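PDB 2H84: probable polyketide synthase 1 from Dictyostelium discoideum, which carries a C-terminal type III polyketide synthase domain that extends and cyclises acyl chains, producing acylpyrones in vitro. Local coordinates for residues A[175-188]-A[206-220]. Numbering follows the deposited sequence.
Sequences PRNRILVVCTEVCS and FADGSAAYIIGCNPR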
# COMPACT_ATOMS: atom_id res chain seq x y z
N PRO A 175 19.91 13.05 2.98
CA PRO A 175 20.99 12.17 3.46
C PRO A 175 20.74 11.76 4.90
O PRO A 175 21.37 10.84 5.43
CB PRO A 175 22.23 13.03 3.32
CG PRO A 175 21.83 14.11 2.34
CD PRO A 175 20.42 14.40 2.74
N ARG A 176 19.81 12.46 5.54
CA ARG A 176 19.44 12.21 6.92
C ARG A 176 18.66 10.89 7.02
O ARG A 176 18.75 10.16 8.02
CB ARG A 176 18.57 13.37 7.41
CG ARG A 176 17.98 13.14 8.79
CD ARG A 176 16.83 13.91 9.03
NE ARG A 176 15.88 13.12 8.36
CZ ARG A 176 14.63 13.45 8.33
NH1 ARG A 176 14.21 14.55 8.92
NH2 ARG A 176 13.83 12.67 7.69
N ASN A 177 17.91 10.60 5.97
CA ASN A 177 17.06 9.42 5.89
C ASN A 177 17.73 8.06 5.90
O ASN A 177 18.77 7.85 5.28
CB ASN A 177 16.16 9.51 4.66
CG ASN A 177 15.23 10.70 4.70
OD1 ASN A 177 15.20 11.43 5.69
ND2 ASN A 177 14.47 10.91 3.62
N ARG A 178 17.10 7.14 6.62
CA ARG A 178 17.54 5.75 6.75
C ARG A 178 16.25 4.96 6.80
O ARG A 178 15.67 4.77 7.88
CB ARG A 178 18.33 5.53 8.04
CG ARG A 178 19.76 6.02 7.99
CD ARG A 178 20.53 5.38 6.85
NE ARG A 178 20.99 6.41 5.92
CZ ARG A 178 22.26 6.63 5.62
NH1 ARG A 178 23.20 5.88 6.17
NH2 ARG A 178 22.58 7.60 4.79
N ILE A 179 15.81 4.51 5.63
CA ILE A 179 14.58 3.75 5.46
C ILE A 179 14.70 2.25 5.71
O ILE A 179 15.53 1.58 5.10
CB ILE A 179 14.03 3.93 4.04
CG1 ILE A 179 14.02 5.41 3.66
CG2 ILE A 179 12.64 3.35 3.94
CD1 ILE A 179 15.24 5.85 2.91
N LEU A 180 13.87 1.74 6.61
CA LEU A 180 13.82 0.31 6.93
C LEU A 180 12.64 -0.29 6.17
O LEU A 180 11.52 0.20 6.27
CB LEU A 180 13.61 0.11 8.42
CG LEU A 180 13.19 -1.30 8.82
CD1 LEU A 180 14.34 -2.27 8.63
CD2 LEU A 180 12.72 -1.30 10.26
N VAL A 181 12.88 -1.35 5.41
CA VAL A 181 11.80 -1.95 4.63
C VAL A 181 11.62 -3.44 4.94
O VAL A 181 12.59 -4.18 5.04
CB VAL A 181 12.09 -1.81 3.11
CG1 VAL A 181 10.92 -2.32 2.31
CG2 VAL A 181 12.37 -0.37 2.75
N VAL A 182 10.36 -3.85 5.11
CA VAL A 182 10.04 -5.25 5.40
C VAL A 182 9.00 -5.78 4.43
O VAL A 182 7.89 -5.25 4.35
CB VAL A 182 9.42 -5.45 6.81
CG1 VAL A 182 9.96 -6.74 7.44
CG2 VAL A 182 9.66 -4.24 7.67
N CYS A 183 9.35 -6.82 3.70
CA CYS A 183 8.42 -7.44 2.78
C CYS A 183 8.16 -8.81 3.38
O CYS A 183 9.07 -9.63 3.52
CB CYS A 183 9.03 -7.55 1.39
SG CYS A 183 9.51 -5.95 0.72
N THR A 184 6.92 -9.05 3.78
CA THR A 184 6.59 -10.32 4.38
C THR A 184 5.28 -10.84 3.78
O THR A 184 4.28 -10.13 3.72
CB THR A 184 6.56 -10.15 5.94
OG1 THR A 184 5.54 -10.96 6.51
CG2 THR A 184 6.37 -8.67 6.33
N GLU A 185 5.31 -12.08 3.30
CA GLU A 185 4.15 -12.68 2.65
C GLU A 185 3.95 -14.11 3.13
O GLU A 185 4.93 -14.84 3.31
CB GLU A 185 4.36 -12.70 1.13
CG GLU A 185 4.84 -11.40 0.51
CD GLU A 185 3.71 -10.53 -0.03
OE1 GLU A 185 3.99 -9.57 -0.77
OE2 GLU A 185 2.53 -10.79 0.27
N VAL A 186 2.69 -14.51 3.32
CA VAL A 186 2.37 -15.86 3.75
C VAL A 186 1.34 -16.46 2.79
O VAL A 186 0.15 -16.15 2.85
CB VAL A 186 1.80 -15.89 5.18
CG1 VAL A 186 1.39 -17.30 5.55
CG2 VAL A 186 2.85 -15.40 6.15
N CYS A 187 1.83 -17.32 1.91
CA CYS A 187 1.00 -17.96 0.89
C CYS A 187 0.42 -19.32 1.24
O CYS A 187 -0.66 -19.67 0.78
CB CYS A 187 1.80 -18.13 -0.39
SG CYS A 187 2.72 -16.67 -0.86
N SER A 188 1.16 -20.11 2.03
CA SER A 188 0.71 -21.45 2.39
C SER A 188 -0.70 -21.48 2.94
O SER A 188 -1.39 -22.48 2.80
CB SER A 188 1.68 -22.06 3.41
OG SER A 188 1.78 -21.24 4.55
N PHE A 206 4.75 -21.79 -4.19
CA PHE A 206 4.67 -20.71 -3.20
C PHE A 206 5.04 -21.11 -1.79
O PHE A 206 4.75 -22.22 -1.35
CB PHE A 206 3.27 -20.08 -3.19
CG PHE A 206 2.91 -19.34 -4.46
CD1 PHE A 206 3.62 -18.20 -4.84
CD2 PHE A 206 1.87 -19.79 -5.26
CE1 PHE A 206 3.29 -17.51 -6.01
CE2 PHE A 206 1.52 -19.11 -6.44
CZ PHE A 206 2.24 -17.97 -6.81
N ALA A 207 5.69 -20.20 -1.08
CA ALA A 207 6.12 -20.43 0.29
C ALA A 207 5.98 -19.11 1.06
O ALA A 207 5.64 -18.08 0.47
CB ALA A 207 7.58 -20.91 0.33
N ASP A 208 6.25 -19.15 2.37
CA ASP A 208 6.13 -17.96 3.22
C ASP A 208 7.48 -17.47 3.72
O ASP A 208 8.40 -18.26 3.95
CB ASP A 208 5.25 -18.25 4.42
CG ASP A 208 4.07 -19.11 4.07
OD1 ASP A 208 3.42 -18.84 3.04
OD2 ASP A 208 3.79 -20.05 4.84
N GLY A 209 7.59 -16.16 3.92
CA GLY A 209 8.83 -15.61 4.40
C GLY A 209 8.78 -14.11 4.58
O GLY A 209 7.81 -13.45 4.18
N SER A 210 9.83 -13.56 5.19
CA SER A 210 9.92 -12.14 5.45
C SER A 210 11.36 -11.71 5.28
O SER A 210 12.27 -12.39 5.76
CB SER A 210 9.48 -11.84 6.88
OG SER A 210 9.48 -10.44 7.15
N ALA A 211 11.56 -10.58 4.61
CA ALA A 211 12.90 -10.05 4.37
C ALA A 211 12.89 -8.55 4.60
O ALA A 211 11.98 -7.86 4.16
CB ALA A 211 13.33 -10.35 2.95
N ALA A 212 13.90 -8.04 5.30
CA ALA A 212 13.98 -6.61 5.54
C ALA A 212 15.36 -6.06 5.19
O ALA A 212 16.35 -6.81 5.17
CB ALA A 212 13.66 -6.31 7.00
N TYR A 213 15.43 -4.77 4.88
CA TYR A 213 16.70 -4.15 4.55
C TYR A 213 16.72 -2.66 4.91
O TYR A 213 15.68 -2.02 4.97
CB TYR A 213 17.02 -4.37 3.06
CG TYR A 213 16.02 -3.77 2.10
CD1 TYR A 213 16.16 -2.45 1.66
CD2 TYR A 213 14.92 -4.50 1.66
CE1 TYR A 213 15.22 -1.87 0.81
CE2 TYR A 213 13.97 -3.93 0.81
CZ TYR A 213 14.13 -2.61 0.39
OH TYR A 213 13.20 -2.04 -0.45
N ILE A 214 17.91 -2.13 5.20
CA ILE A 214 18.07 -0.72 5.52
C ILE A 214 18.65 -0.06 4.27
O ILE A 214 19.52 -0.63 3.60
CB ILE A 214 19.05 -0.51 6.66
CG1 ILE A 214 18.68 -1.40 7.85
CG2 ILE A 214 19.08 0.96 7.04
CD1 ILE A 214 17.36 -1.05 8.50
N ILE A 215 18.19 1.14 3.94
CA ILE A 215 18.68 1.82 2.75
C ILE A 215 18.83 3.32 2.98
O ILE A 215 18.02 3.93 3.68
CB ILE A 215 17.71 1.57 1.57
CG1 ILE A 215 18.18 2.31 0.33
CG2 ILE A 215 16.31 2.02 1.95
CD1 ILE A 215 17.29 2.07 -0.85
N GLY A 216 19.86 3.93 2.39
CA GLY A 216 20.07 5.35 2.56
C GLY A 216 21.14 5.92 1.65
O GLY A 216 21.80 5.18 0.93
N CYS A 217 21.30 7.24 1.66
CA CYS A 217 22.30 7.89 0.82
C CYS A 217 23.49 8.35 1.63
O CYS A 217 23.39 8.56 2.84
CB CYS A 217 21.71 9.09 0.10
SG CYS A 217 20.52 8.66 -1.18
N ASN A 218 24.63 8.51 0.96
CA ASN A 218 25.83 8.96 1.65
C ASN A 218 26.11 8.04 2.82
O ASN A 218 25.76 8.35 3.96
CB ASN A 218 25.67 10.40 2.16
CG ASN A 218 25.30 11.36 1.05
OD1 ASN A 218 26.02 11.51 0.07
ND2 ASN A 218 24.15 12.02 1.20
N PRO A 219 26.73 6.89 2.56
CA PRO A 219 27.05 5.95 3.64
C PRO A 219 27.79 6.68 4.75
O PRO A 219 28.49 7.66 4.51
CB PRO A 219 27.89 4.90 2.94
CG PRO A 219 27.24 4.83 1.60
CD PRO A 219 27.04 6.29 1.25
N ARG A 220 27.62 6.20 5.98
CA ARG A 220 28.27 6.82 7.12
C ARG A 220 29.46 6.00 7.64
O ARG A 220 29.62 4.82 7.31
CB ARG A 220 27.23 7.05 8.23
CG ARG A 220 26.04 7.89 7.75
CD ARG A 220 24.90 7.96 8.77
NE ARG A 220 23.74 8.68 8.23
CZ ARG A 220 22.55 8.72 8.82
NH1 ARG A 220 22.35 8.09 9.96
NH2 ARG A 220 21.55 9.39 8.24
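V181 sits over the ring of Y213 in a CH-pi contact, its CB 3.8 Å from the ring centroid and offset toward the rim. Y213 is turned so that CG lies between the backbone N and the carbonyl carbon (chi1 61°), which lays the ring alongside V181. The two belong to antiparallel strands 178-185 and 209-216, joined by paired backbone hydrogen bonds at I179-I215, V181-Y213, C183-A211 and E185-G209. On the same face I179 CB meets I215 CG2 at 3.6 Å. On the other face L180 CD1 meets I214 CD1, the two chains crossing at a slant, while V182 CG1 packs against A212 CB, and T184 CB against S210 OG.

Both ends of the ladder are tied by polar side chains. Just past E185, the D208 carboxylate receives S188 N on the syn lone pair of OD1 (2.8 Å, 168°), and V66 N adds a bond to OD2. At the opposite end, the extended R220 side chain lays its guanidinium flat on that of R178, planes 22° apart. R220 NH2 donates hydrogen bonds to P175 O, on a lone pair in the carbonyl plane (3.2 Å), and to R176 O from above its carbonyl plane. R178 NE holds N177 O at 2.7 Å, while a salt bridge from R178 NH1 to E223 probably offsets part of the charge of the stacked pair.

F206, close to the predicted active-site C157, follows helix 197-205, which lies in the connection between the strands. Within the thiolase-fold sheet, strand 119-124 flanks 178-185 and strand 15-22 flanks 209-216; helix 159-171 covers V181 and C183, and helix 84-110 covers V182, S210 and I214.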